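Tryptophanyl-tRNA synthetase (Cryptosporidium parvum Iowa II, PDB 3HV0) probably catalyses the ATP-dependent attachment of L-tryptophan to tRNA(Trp), releasing AMP and diphosphate, as a class I aminoacyl-tRNA synthetase. Local coordinates at residues A[69-83]-A[105-119]. Residues are numbered along the deposited sequence; the frame is centred on the assembly and turned at random.
With TRP (tryptophan), chain C.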
loop_
_atom_site.group_PDB
_atom_site.type_symbol
_atom_site.label_atom_id
_atom_site.label_comp_id
_atom_site.label_asym_id
_atom_site.label_seq_id
_atom_site.Cartn_x
_atom_site.Cartn_y
_atom_site.Cartn_z
ATOM N N TYR A 69 29.909 -13.817 5.010
ATOM C CA TYR A 69 30.922 -12.957 5.614
ATOM C C TYR A 69 32.303 -13.633 5.551
ATOM O O TYR A 69 33.327 -12.959 5.428
ATOM C CB TYR A 69 30.546 -12.595 7.046
ATOM C CG TYR A 69 31.279 -11.379 7.569
ATOM C CD1 TYR A 69 30.893 -10.098 7.193
ATOM C CD2 TYR A 69 32.354 -11.505 8.448
ATOM C CE1 TYR A 69 31.559 -8.971 7.682
ATOM C CE2 TYR A 69 33.032 -10.389 8.937
ATOM C CZ TYR A 69 32.634 -9.131 8.551
ATOM O OH TYR A 69 33.307 -8.032 9.036
ATOM N N GLU A 70 32.312 -14.967 5.612
ATOM C CA GLU A 70 33.529 -15.765 5.407
ATOM C C GLU A 70 34.179 -15.474 4.062
ATOM O O GLU A 70 35.403 -15.507 3.943
ATOM C CB GLU A 70 33.232 -17.277 5.468
ATOM C CG GLU A 70 33.162 -17.893 6.871
ATOM C CD GLU A 70 32.863 -19.403 6.868
ATOM O OE1 GLU A 70 33.634 -20.180 6.231
ATOM O OE2 GLU A 70 31.856 -19.787 7.531
ATOM N N LYS A 71 33.346 -15.209 3.057
ATOM C CA LYS A 71 33.799 -15.027 1.667
ATOM C C LYS A 71 34.217 -13.589 1.335
ATOM O O LYS A 71 34.496 -13.281 0.182
ATOM C CB LYS A 71 32.679 -15.460 0.701
ATOM N N GLY A 72 34.237 -12.706 2.329
ATOM C CA GLY A 72 34.488 -11.285 2.093
ATOM C C GLY A 72 33.294 -10.474 1.594
ATOM O O GLY A 72 33.447 -9.290 1.316
ATOM N N GLU A 73 32.116 -11.086 1.487
ATOM C CA GLU A 73 30.925 -10.389 0.945
ATOM C C GLU A 73 30.149 -9.664 2.026
ATOM O O GLU A 73 30.095 -10.121 3.156
ATOM C CB GLU A 73 29.979 -11.371 0.263
ATOM C CG GLU A 73 30.649 -12.270 -0.755
ATOM C CD GLU A 73 29.670 -12.863 -1.757
ATOM O OE1 GLU A 73 28.425 -12.661 -1.606
ATOM O OE2 GLU A 73 30.158 -13.523 -2.705
ATOM N N LEU A 74 29.524 -8.549 1.668
ATOM C CA LEU A 74 28.701 -7.787 2.608
ATOM C C LEU A 74 27.260 -8.268 2.560
ATOM O O LEU A 74 26.839 -8.913 1.599
ATOM C CB LEU A 74 28.767 -6.281 2.306
ATOM C CG LEU A 74 29.831 -5.472 3.081
ATOM C CD1 LEU A 74 31.248 -6.110 3.037
ATOM C CD2 LEU A 74 29.872 -4.021 2.562
ATOM N N PHE A 75 26.529 -7.947 3.622
ATOM C CA PHE A 75 25.104 -8.205 3.741
ATOM C C PHE A 75 24.517 -7.028 4.528
ATOM O O PHE A 75 25.231 -6.066 4.802
ATOM C CB PHE A 75 24.858 -9.542 4.454
ATOM C CG PHE A 75 25.342 -9.582 5.883
ATOM C CD1 PHE A 75 24.463 -9.375 6.933
ATOM C CD2 PHE A 75 26.669 -9.847 6.168
ATOM C CE1 PHE A 75 24.894 -9.418 8.244
ATOM C CE2 PHE A 75 27.121 -9.893 7.470
ATOM C CZ PHE A 75 26.234 -9.666 8.510
ATOM N N TYR A 76 23.238 -7.095 4.875
ATOM C CA TYR A 76 22.615 -6.037 5.687
ATOM C C TYR A 76 21.680 -6.549 6.757
ATOM O O TYR A 76 21.190 -7.676 6.680
ATOM C CB TYR A 76 21.899 -4.994 4.817
ATOM C CG TYR A 76 20.550 -5.358 4.218
ATOM C CD1 TYR A 76 20.472 -6.114 3.060
ATOM C CD2 TYR A 76 19.361 -4.859 4.749
ATOM C CE1 TYR A 76 19.259 -6.416 2.465
ATOM C CE2 TYR A 76 18.126 -5.166 4.165
ATOM C CZ TYR A 76 18.080 -5.934 3.006
ATOM O OH TYR A 76 16.870 -6.253 2.385
ATOM N N LEU A 77 21.459 -5.700 7.761
ATOM C CA LEU A 77 20.574 -6.019 8.876
ATOM C C LEU A 77 19.238 -5.325 8.659
ATOM O O LEU A 77 19.190 -4.274 8.097
ATOM C CB LEU A 77 21.201 -5.583 10.201
ATOM C CG LEU A 77 22.575 -6.187 10.544
ATOM C CD1 LEU A 77 23.436 -5.293 11.431
ATOM C CD2 LEU A 77 22.409 -7.566 11.173
ATOM N N TYR A 78 18.155 -5.941 9.088
ATOM C CA TYR A 78 16.838 -5.306 9.084
ATOM C C TYR A 78 16.119 -5.658 10.383
ATOM O O TYR A 78 15.930 -6.830 10.723
ATOM C CB TYR A 78 16.022 -5.744 7.871
ATOM C CG TYR A 78 14.505 -5.585 7.951
ATOM C CD1 TYR A 78 13.917 -4.435 8.447
ATOM C CD2 TYR A 78 13.672 -6.573 7.461
ATOM C CE1 TYR A 78 12.545 -4.295 8.481
ATOM C CE2 TYR A 78 12.295 -6.444 7.494
ATOM C CZ TYR A 78 11.732 -5.300 8.004
ATOM O OH TYR A 78 10.339 -5.193 8.046
ATOM N N THR A 79 15.759 -4.625 11.128
ATOM C CA THR A 79 14.947 -4.799 12.309
ATOM C C THR A 79 13.879 -3.716 12.333
ATOM O O THR A 79 13.888 -2.858 11.490
ATOM C CB THR A 79 15.796 -4.815 13.556
ATOM O OG1 THR A 79 15.111 -5.572 14.549
ATOM C CG2 THR A 79 16.045 -3.431 14.079
ATOM N N GLY A 80 12.956 -3.782 13.274
ATOM C CA GLY A 80 11.830 -2.821 13.296
ATOM C C GLY A 80 11.196 -2.591 14.642
ATOM O O GLY A 80 11.601 -3.187 15.630
ATOM N N ARG A 81 10.200 -1.696 14.655
ATOM C CA ARG A 81 9.531 -1.245 15.858
ATOM C C ARG A 81 8.101 -0.735 15.513
ATOM O O ARG A 81 7.898 -0.018 14.556
ATOM C CB ARG A 81 10.411 -0.185 16.517
ATOM C CG ARG A 81 9.721 0.835 17.396
ATOM C CD ARG A 81 9.094 0.239 18.657
ATOM N NE ARG A 81 8.389 1.252 19.433
ATOM C CZ ARG A 81 7.616 1.000 20.479
ATOM N NH1 ARG A 81 7.436 -0.239 20.895
ATOM N NH2 ARG A 81 7.010 2.000 21.108
ATOM N N GLY A 82 7.110 -1.134 16.296
ATOM C CA GLY A 82 5.745 -0.646 16.117
ATOM C C GLY A 82 5.416 0.431 17.131
ATOM O O GLY A 82 5.290 0.123 18.305
ATOM N N PRO A 83 5.296 1.700 16.700
ATOM C CA PRO A 83 5.047 2.809 17.607
ATOM C C PRO A 83 3.618 2.878 18.170
ATOM O O PRO A 83 2.813 3.677 17.705
ATOM C CB PRO A 83 5.318 4.032 16.728
ATOM C CG PRO A 83 5.018 3.601 15.394
ATOM C CD PRO A 83 5.386 2.168 15.307
ATOM N N THR A 105 30.091 -5.425 15.012
ATOM C CA THR A 105 30.902 -6.626 14.857
ATOM C C THR A 105 31.122 -6.917 13.391
ATOM O O THR A 105 32.239 -7.187 12.990
ATOM C CB THR A 105 30.250 -7.836 15.532
ATOM O OG1 THR A 105 30.252 -7.639 16.953
ATOM C CG2 THR A 105 31.016 -9.104 15.227
ATOM N N PHE A 106 30.055 -6.836 12.586
ATOM C CA PHE A 106 30.160 -7.115 11.141
ATOM C C PHE A 106 30.448 -5.877 10.296
ATOM O O PHE A 106 30.901 -6.002 9.160
ATOM C CB PHE A 106 28.901 -7.827 10.634
ATOM C CG PHE A 106 28.756 -9.219 11.159
ATOM C CD1 PHE A 106 27.782 -9.525 12.091
ATOM C CD2 PHE A 106 29.622 -10.215 10.747
ATOM C CE1 PHE A 106 27.650 -10.806 12.586
ATOM C CE2 PHE A 106 29.502 -11.511 11.248
ATOM C CZ PHE A 106 28.517 -11.803 12.175
ATOM N N LYS A 107 30.177 -4.696 10.854
ATOM C CA LYS A 107 30.395 -3.420 10.166
ATOM C C LYS A 107 29.509 -3.336 8.907
ATOM O O LYS A 107 29.958 -2.948 7.837
ATOM C CB LYS A 107 31.879 -3.258 9.820
ATOM C CG LYS A 107 32.462 -1.877 10.142
ATOM C CD LYS A 107 33.233 -1.229 8.956
ATOM C CE LYS A 107 34.774 -1.366 9.055
ATOM N NZ LYS A 107 35.331 -2.472 8.224
ATOM N N VAL A 108 28.240 -3.709 9.030
ATOM C CA VAL A 108 27.383 -3.778 7.859
ATOM C C VAL A 108 26.311 -2.718 7.929
ATOM O O VAL A 108 26.086 -2.171 8.991
ATOM C CB VAL A 108 26.740 -5.156 7.726
ATOM C CG1 VAL A 108 27.833 -6.218 7.431
ATOM C CG2 VAL A 108 25.886 -5.485 8.976
ATOM N N PRO A 109 25.674 -2.396 6.789
ATOM C CA PRO A 109 24.550 -1.450 6.784
ATOM C C PRO A 109 23.385 -1.992 7.533
ATOM O O PRO A 109 23.239 -3.206 7.584
ATOM C CB PRO A 109 24.180 -1.321 5.301
ATOM C CG PRO A 109 25.391 -1.699 4.566
ATOM C CD PRO A 109 26.117 -2.716 5.420
ATOM N N LEU A 110 22.560 -1.096 8.084
ATOM C CA LEU A 110 21.338 -1.459 8.817
ATOM C C LEU A 110 20.175 -0.628 8.327
ATOM O O LEU A 110 20.345 0.523 7.944
ATOM C CB LEU A 110 21.526 -1.237 10.333
ATOM C CG LEU A 110 20.298 -1.174 11.265
ATOM C CD1 LEU A 110 19.670 -2.525 11.410
ATOM C CD2 LEU A 110 20.728 -0.622 12.621
ATOM N N VAL A 111 18.992 -1.221 8.403
ATOM C CA VAL A 111 17.759 -0.671 7.876
ATOM C C VAL A 111 16.683 -0.889 8.957
ATOM O O VAL A 111 16.579 -1.993 9.438
ATOM C CB VAL A 111 17.433 -1.427 6.551
ATOM C CG1 VAL A 111 15.989 -1.901 6.515
ATOM C CG2 VAL A 111 17.829 -0.577 5.321
ATOM N N ILE A 112 15.949 0.153 9.381
ATOM C CA ILE A 112 15.021 0.079 10.512
ATOM C C ILE A 112 13.609 0.661 10.163
ATOM O O ILE A 112 13.492 1.824 9.804
ATOM C CB ILE A 112 15.570 0.835 11.728
ATOM C CG1 ILE A 112 16.982 0.332 12.112
ATOM C CG2 ILE A 112 14.680 0.667 12.911
ATOM C CD1 ILE A 112 17.616 1.026 13.311
ATOM N N GLN A 113 12.550 -0.140 10.322
ATOM C CA GLN A 113 11.201 0.242 9.902
ATOM C C GLN A 113 10.293 0.624 11.082
ATOM O O GLN A 113 10.049 -0.187 11.988
ATOM C CB GLN A 113 10.549 -0.913 9.129
ATOM C CG GLN A 113 9.097 -0.659 8.724
ATOM C CD GLN A 113 8.438 -1.867 8.038
ATOM O OE1 GLN A 113 8.445 -2.968 8.575
ATOM N NE2 GLN A 113 7.876 -1.655 6.853
ATOM N N LEU A 114 9.817 1.858 11.099
ATOM C CA LEU A 114 8.851 2.230 12.103
ATOM C C LEU A 114 7.455 2.067 11.499
ATOM O O LEU A 114 7.097 2.757 10.566
ATOM C CB LEU A 114 9.139 3.630 12.609
ATOM C CG LEU A 114 10.339 3.524 13.564
ATOM C CD1 LEU A 114 11.482 4.471 13.208
ATOM C CD2 LEU A 114 9.855 3.675 14.993
ATOM N N THR A 115 6.686 1.126 12.026
ATOM C CA THR A 115 5.443 0.723 11.397
ATOM C C THR A 115 4.248 1.550 11.847
ATOM O O THR A 115 3.293 1.009 12.413
ATOM C CB THR A 115 5.154 -0.798 11.609
ATOM O OG1 THR A 115 4.835 -1.087 12.980
ATOM C CG2 THR A 115 6.342 -1.595 11.219
ATOM N N ASP A 116 4.251 2.848 11.554
ATOM C CA ASP A 116 3.090 3.688 11.952
ATOM C C ASP A 116 1.767 3.266 11.283
ATOM O O ASP A 116 0.716 3.481 11.850
ATOM C CB ASP A 116 3.337 5.184 11.756
ATOM C CG ASP A 116 4.101 5.486 10.497
ATOM O OD1 ASP A 116 3.648 5.175 9.396
ATOM O OD2 ASP A 116 5.189 6.032 10.569
ATOM N N ASP A 117 1.837 2.682 10.088
ATOM C CA ASP A 117 0.689 2.076 9.427
ATOM C C ASP A 117 0.090 0.886 10.186
ATOM O O ASP A 117 -1.123 0.826 10.365
ATOM C CB ASP A 117 1.042 1.672 7.985
ATOM C CG ASP A 117 2.336 0.856 7.883
ATOM O OD1 ASP A 117 2.926 0.544 8.930
ATOM O OD2 ASP A 117 2.754 0.534 6.751
ATOM N N GLU A 118 0.935 -0.034 10.649
ATOM C CA GLU A 118 0.486 -1.267 11.322
ATOM C C GLU A 118 -0.380 -0.998 12.550
ATOM O O GLU A 118 -1.414 -1.611 12.734
ATOM C CB GLU A 118 1.716 -2.121 11.723
ATOM C CG GLU A 118 1.426 -3.337 12.625
ATOM C CD GLU A 118 2.702 -4.038 13.152
ATOM O OE1 GLU A 118 3.828 -3.451 13.052
ATOM O OE2 GLU A 118 2.570 -5.182 13.687
ATOM N N LYS A 119 0.074 -0.087 13.397
ATOM C CA LYS A 119 -0.472 0.093 14.753
ATOM C C LYS A 119 -1.716 0.925 14.697
ATOM O O LYS A 119 -2.645 0.717 15.471
ATOM C CB LYS A 119 0.576 0.725 15.679
ATOM C CG LYS A 119 1.846 -0.141 15.846
ATOM C CD LYS A 119 1.441 -1.514 16.420
ATOM C CE LYS A 119 2.626 -2.400 16.755
ATOM N NZ LYS A 119 2.179 -3.602 17.541
HETATM N N TRP C . 5.597 -5.094 13.707
HETATM C CA TRP C . 6.789 -5.114 14.605
HETATM C C TRP C . 6.358 -4.862 16.043
HETATM O O TRP C . 5.264 -4.318 16.281
HETATM C CB TRP C . 7.863 -4.096 14.174
HETATM C CG TRP C . 8.779 -4.600 13.084
HETATM C CD1 TRP C . 8.761 -4.243 11.757
HETATM C CD2 TRP C . 9.860 -5.536 13.222
HETATM N NE1 TRP C . 9.753 -4.894 11.077
HETATM C CE2 TRP C . 10.433 -5.704 11.946
HETATM C CE3 TRP C . 10.395 -6.242 14.295
HETATM C CZ2 TRP C . 11.515 -6.551 11.718
HETATM C CZ3 TRP C . 11.466 -7.086 14.064
HETATM C CH2 TRP C . 12.009 -7.242 12.778
HETATM O OXT TRP C . 7.109 -5.220 16.970
#
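The tryptophan pocket of the catalytic domain is built here on two neighbouring parallel strands, 76-81 and 110-114, paired from Leu77 with Leu110 to Arg81 with Leu114. Backbone bonds run in both directions, from Leu77 N to Pro109 O (3.1 Å) at one end to Thr115 N with Arg81 O (3.0 Å) at the other; the bond from Val111 N to Leu77 O is weak. On the pocket face, the Tyr78 ring turns its edge to Val111 O, and its CD1 is 3.8 Å from Val111 CG1. Gln113 CG is anti to the backbone N (chi1 176°) and its chain is extended, which carries OE1 to 3.0 Å from Tyr78 OH. The ring and the amide are turned 70° apart. Tyr78 OH accepts a hydrogen bond from the indole NE1 of the bound tryptophan (3.1 Å) and also bonds to Gln201 O, while Gln113 NE2 is held by Asn157. The strands and helix 93-106 form a right-handed beta-alpha-beta crossover, part of the Rossmann-type fold of class I synthetases. Gly80 has no side chain, which leaves room for the indole against the strand. Past the C-terminal ends of the strands, Thr115 OG1 donates to Glu118 OE1, which also accepts a hydrogen bond from the amino group of the ligand. Before the strands begin, Phe106 turns its edge to the face of Tyr69, CD2 sitting over the ring centre. Phe75 in turn points its edge at the face of Phe106, with CZ 3.7 Å from CG. Val108 CG1 makes a CH-pi contact over the Phe75 face, and its CG2 meets Leu77 CD1 at 3.5 Å.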